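Local coordinates for protein muramidase (Trichobolus zukalii, PDB 6ZMV) that probably cleaves the glycan strands of bacterial peptidoglycan as a fungal lysozyme of glycoside hydrolase family 25, at residues A[28-31]-A[36-39]; A[75-80]-A[121-126]. All coordinates share one frame; numbering follows the deposited sequence.

Interaction 1: A[28-31]-A[36-39]; sequences IIKA and TYTD
Lys-30 lies across the side chain of Asp-39 at about a right angle, in the hairpin made by strands 26-33 and 37-38. CG of Lys-30 stands anti to the backbone N (chi1 -172°), and the chain beyond it is extended. Its CB meets Asp-39 OD2 at 3.5 Å. CG and CD run on past the same oxygen, with CD of Lys-30 3.6 Å from OD2 of Asp-39. CE of Lys-30 has left the aspartate and reaches Tyr-37, 4.1 Å from its CE2, at an oblique approach to the ring. NZ of Lys-30 stays 5.2 Å from Asp-39 OD2 and forms its salt bridge with Glu-33 instead. The backbones are joined by one bond, Asp-39 N to Ala-31 O, 2.9 Å long and nearly straight at 172°. Its donor sits above the carbonyl plane. Thr-38 CA makes a C-H...O contact with Ala-31 O at 3.5 Å. The Asp-39 carboxylate is held by two backbone N-H groups from different parts of the chain: OD2 takes that of His-9, and OD1 that of Val-41, where the turn leads into helix 42-51. The methylenes of Lys-30 thus pack against a carboxylate oxygen without a direct salt bridge, and each polar end has its own partner.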
# COMPACT_ATOMS: atom_id res chain seq x y z
N ILE A 28 -3.74 -3.69 -5.73
CA ILE A 28 -3.61 -2.43 -4.98
C ILE A 28 -3.42 -1.33 -6.03
O ILE A 28 -2.64 -1.48 -6.94
CB ILE A 28 -2.45 -2.45 -3.95
CG1 ILE A 28 -2.35 -3.77 -3.23
CG2 ILE A 28 -2.56 -1.28 -3.01
CD1 ILE A 28 -1.19 -3.92 -2.28
N ILE A 29 -4.23 -0.28 -5.92
CA ILE A 29 -4.44 0.72 -7.00
C ILE A 29 -4.09 2.13 -6.54
O ILE A 29 -4.61 2.57 -5.51
CB ILE A 29 -5.90 0.66 -7.47
CG1 ILE A 29 -6.30 -0.73 -7.93
CG2 ILE A 29 -6.13 1.70 -8.54
CD1 ILE A 29 -7.77 -0.89 -8.00
N LYS A 30 -3.21 2.80 -7.28
CA LYS A 30 -2.86 4.16 -6.84
C LYS A 30 -4.12 5.03 -6.85
O LYS A 30 -4.80 5.15 -7.87
CB LYS A 30 -1.85 4.81 -7.77
CG LYS A 30 -1.33 6.13 -7.24
CD LYS A 30 -0.14 6.66 -8.05
CE LYS A 30 0.45 7.90 -7.43
NZ LYS A 30 1.66 8.31 -8.14
N ALA A 31 -4.33 5.72 -5.72
CA ALA A 31 -5.41 6.70 -5.58
C ALA A 31 -4.90 8.12 -5.65
O ALA A 31 -5.48 8.97 -6.39
CB ALA A 31 -6.18 6.43 -4.32
N THR A 36 -2.45 17.07 -3.74
CA THR A 36 -3.20 17.64 -4.89
C THR A 36 -3.43 16.65 -6.00
O THR A 36 -4.22 16.93 -6.85
CB THR A 36 -2.54 18.92 -5.41
OG1 THR A 36 -1.25 18.53 -5.85
CG2 THR A 36 -2.49 20.02 -4.39
N TYR A 37 -2.76 15.52 -6.03
CA TYR A 37 -2.84 14.65 -7.22
C TYR A 37 -3.76 13.46 -6.94
O TYR A 37 -3.54 12.68 -6.01
CB TYR A 37 -1.45 14.14 -7.58
CG TYR A 37 -1.47 13.16 -8.74
CD1 TYR A 37 -1.54 13.61 -10.02
CD2 TYR A 37 -1.45 11.79 -8.50
CE1 TYR A 37 -1.54 12.71 -11.08
CE2 TYR A 37 -1.48 10.89 -9.54
CZ TYR A 37 -1.46 11.35 -10.84
OH TYR A 37 -1.49 10.45 -11.87
N THR A 38 -4.75 13.34 -7.80
CA THR A 38 -5.56 12.10 -7.88
C THR A 38 -5.17 11.35 -9.15
O THR A 38 -5.01 11.92 -10.22
CB THR A 38 -7.05 12.42 -7.84
OG1 THR A 38 -7.39 13.26 -8.93
CG2 THR A 38 -7.50 13.01 -6.53
N ASP A 39 -4.98 10.05 -9.01
CA ASP A 39 -4.60 9.22 -10.16
C ASP A 39 -5.83 9.12 -11.07
O ASP A 39 -6.90 8.64 -10.65
CB ASP A 39 -4.09 7.89 -9.71
CG ASP A 39 -3.61 7.01 -10.83
OD1 ASP A 39 -4.46 6.71 -11.73
OD2 ASP A 39 -2.44 6.58 -10.78

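Interaction 2: A[75-80]-A[121-126]; sequences FFFKNG and NRYKTL. With SO4 (sulfate ion), chain G.
Two helices of the family 25 barrel fold, 69-78 and 109-127, pack side by side here through aromatic and aliphatic side chains. Leu-126 lies over one face of the Phe-77 ring. Its CB is 3.7 Å from the centroid of the Phe-77 ring and only 4° off the ring normal, a CH-pi contact. CD1 of Leu-126 reaches back to CB of Phe-77, also at 3.7 Å. At the far end of the ring, Phe-77 CZ comes to 3.4 Å from the backbone O of Leu-126. The Phe-77 side chain swings its CG opposite the backbone N (chi1 179°), which carries the ring out to helix 109-127. Tyr-123 CE1 lies at the edge of this ring, near its plane. Tyr-123 CE1 comes closer to Phe-76, 3.6 Å from Phe-76 CE2. The Phe-76 and Tyr-123 planes are near parallel, 30° apart, but offset so far that the rings barely overlap, with centroids 5.7 Å apart. The Tyr-123 hydroxyl bonds to Gly-81 O and Gly-92 N. Lys-124 NZ, on another side of its helix, bonds to sulfate O1 at 3.0 Å; the ion also takes Tyr-130 N and probably came from the crystallisation liquor. No hydrogen bond links the two segments. The interface rests on apolar and ring contacts, while the tyrosine's polar end is satisfied by backbone groups beyond it.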
# COMPACT_ATOMS: atom_id res chain seq x y z
N PHE A 75 -6.87 13.50 2.40
CA PHE A 75 -6.94 13.57 0.94
C PHE A 75 -7.08 12.17 0.34
O PHE A 75 -7.93 11.92 -0.51
CB PHE A 75 -5.72 14.33 0.42
CG PHE A 75 -5.71 14.47 -1.07
CD1 PHE A 75 -6.70 15.19 -1.73
CD2 PHE A 75 -4.64 14.00 -1.80
CE1 PHE A 75 -6.63 15.33 -3.11
CE2 PHE A 75 -4.60 14.09 -3.18
CZ PHE A 75 -5.59 14.75 -3.82
N PHE A 76 -6.26 11.25 0.80
CA PHE A 76 -6.33 9.83 0.37
C PHE A 76 -7.72 9.26 0.64
O PHE A 76 -8.34 8.65 -0.20
CB PHE A 76 -5.25 9.05 1.07
CG PHE A 76 -5.28 7.57 0.87
CD1 PHE A 76 -5.33 7.01 -0.38
CD2 PHE A 76 -5.21 6.74 1.96
CE1 PHE A 76 -5.29 5.64 -0.54
CE2 PHE A 76 -5.16 5.35 1.82
CZ PHE A 76 -5.17 4.82 0.54
N PHE A 77 -8.17 9.44 1.88
CA PHE A 77 -9.42 8.83 2.33
C PHE A 77 -10.59 9.31 1.48
O PHE A 77 -11.46 8.46 1.16
CB PHE A 77 -9.62 9.14 3.81
CG PHE A 77 -10.89 8.56 4.36
CD1 PHE A 77 -10.97 7.19 4.64
CD2 PHE A 77 -12.02 9.36 4.54
CE1 PHE A 77 -12.15 6.66 5.13
CE2 PHE A 77 -13.17 8.85 5.10
CZ PHE A 77 -13.24 7.50 5.34
N LYS A 78 -10.57 10.59 1.15
CA LYS A 78 -11.68 11.24 0.39
C LYS A 78 -11.64 10.81 -1.09
O LYS A 78 -12.59 11.04 -1.78
CB LYS A 78 -11.64 12.76 0.56
CG LYS A 78 -12.05 13.18 1.95
CD LYS A 78 -11.69 14.62 2.31
N ASN A 79 -10.53 10.26 -1.57
CA ASN A 79 -10.29 10.09 -3.03
C ASN A 79 -9.89 8.65 -3.36
O ASN A 79 -9.05 8.43 -4.24
CB ASN A 79 -9.25 11.09 -3.54
CG ASN A 79 -9.86 12.49 -3.54
OD1 ASN A 79 -10.68 12.81 -4.39
ND2 ASN A 79 -9.47 13.29 -2.58
N GLY A 80 -10.41 7.68 -2.63
CA GLY A 80 -10.20 6.28 -3.00
C GLY A 80 -9.67 5.41 -1.88
O GLY A 80 -9.65 4.18 -2.06
N ASN A 121 -2.63 7.35 12.16
CA ASN A 121 -3.68 7.55 13.16
C ASN A 121 -4.83 8.31 12.53
O ASN A 121 -5.99 8.00 12.84
CB ASN A 121 -3.13 8.25 14.40
CG ASN A 121 -2.32 7.28 15.24
OD1 ASN A 121 -2.86 6.31 15.77
ND2 ASN A 121 -1.02 7.51 15.34
N ARG A 122 -4.59 9.29 11.67
CA ARG A 122 -5.72 9.95 10.97
C ARG A 122 -6.49 8.93 10.14
O ARG A 122 -7.75 8.92 10.19
CB ARG A 122 -5.20 11.07 10.09
CG ARG A 122 -6.27 11.95 9.53
CD ARG A 122 -7.16 12.58 10.57
NE ARG A 122 -8.01 13.56 9.95
CZ ARG A 122 -8.61 14.54 10.59
NH1 ARG A 122 -8.50 14.66 11.90
NH2 ARG A 122 -9.35 15.37 9.92
N TYR A 123 -5.80 8.07 9.42
CA TYR A 123 -6.48 7.04 8.61
C TYR A 123 -7.30 6.10 9.50
O TYR A 123 -8.44 5.74 9.10
CB TYR A 123 -5.45 6.29 7.74
CG TYR A 123 -6.13 5.34 6.79
CD1 TYR A 123 -6.58 5.82 5.57
CD2 TYR A 123 -6.37 4.01 7.14
CE1 TYR A 123 -7.28 4.98 4.72
CE2 TYR A 123 -7.05 3.17 6.28
CZ TYR A 123 -7.55 3.66 5.08
OH TYR A 123 -8.19 2.78 4.19
N LYS A 124 -6.77 5.72 10.65
CA LYS A 124 -7.48 4.88 11.59
C LYS A 124 -8.79 5.52 12.04
O LYS A 124 -9.82 4.82 12.06
CB LYS A 124 -6.57 4.59 12.78
CG LYS A 124 -7.15 3.91 14.01
CD LYS A 124 -7.48 2.51 13.83
CE LYS A 124 -7.90 1.90 15.14
NZ LYS A 124 -8.51 0.57 14.91
N THR A 125 -8.78 6.79 12.43
CA THR A 125 -10.05 7.39 12.88
C THR A 125 -11.01 7.52 11.73
O THR A 125 -12.22 7.38 11.95
CB THR A 125 -9.85 8.70 13.64
OG1 THR A 125 -11.05 8.93 14.36
CG2 THR A 125 -9.46 9.86 12.76
N LEU A 126 -10.54 7.81 10.51
CA LEU A 126 -11.47 8.03 9.37
C LEU A 126 -12.08 6.70 8.93
O LEU A 126 -13.31 6.66 8.64
CB LEU A 126 -10.68 8.63 8.22
CG LEU A 126 -10.25 10.07 8.42
CD1 LEU A 126 -9.34 10.50 7.28
CD2 LEU A 126 -11.44 11.02 8.59
S SO4 G . -7.25 -2.67 12.90
O1 SO4 G . -6.99 -1.27 13.13
O2 SO4 G . -6.71 -2.91 11.60
O3 SO4 G . -6.51 -3.41 13.90
O4 SO4 G . -8.66 -3.00 12.92

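Overall arrangement
Interaction 1 and interaction 2 lie in series along the chain, with centres about 13 Å apart, and they touch. Phe-75, one residue before the Phe-76 and Phe-77 of interaction 2, reaches the hairpin of interaction 1: its CE2 is 3.3 Å from Tyr-37 O, and its CZ is 3.7 Å from Thr-38 CG2. Ala-31 CB also meets Asn-79 O at 3.5 Å. Helix 69-78 thus packs against the hairpin with Phe-75 and against helix 109-127 with Phe-76 and Phe-77. Phe-76 also touches Ala-31, so it borders both contacts. The side chain of Lys-30 is about 5 Å from a bound glycerol, probably from the crystallisation liquor, which may mark a pocket. The sulfate belongs to the interaction 2 side, at Lys-124.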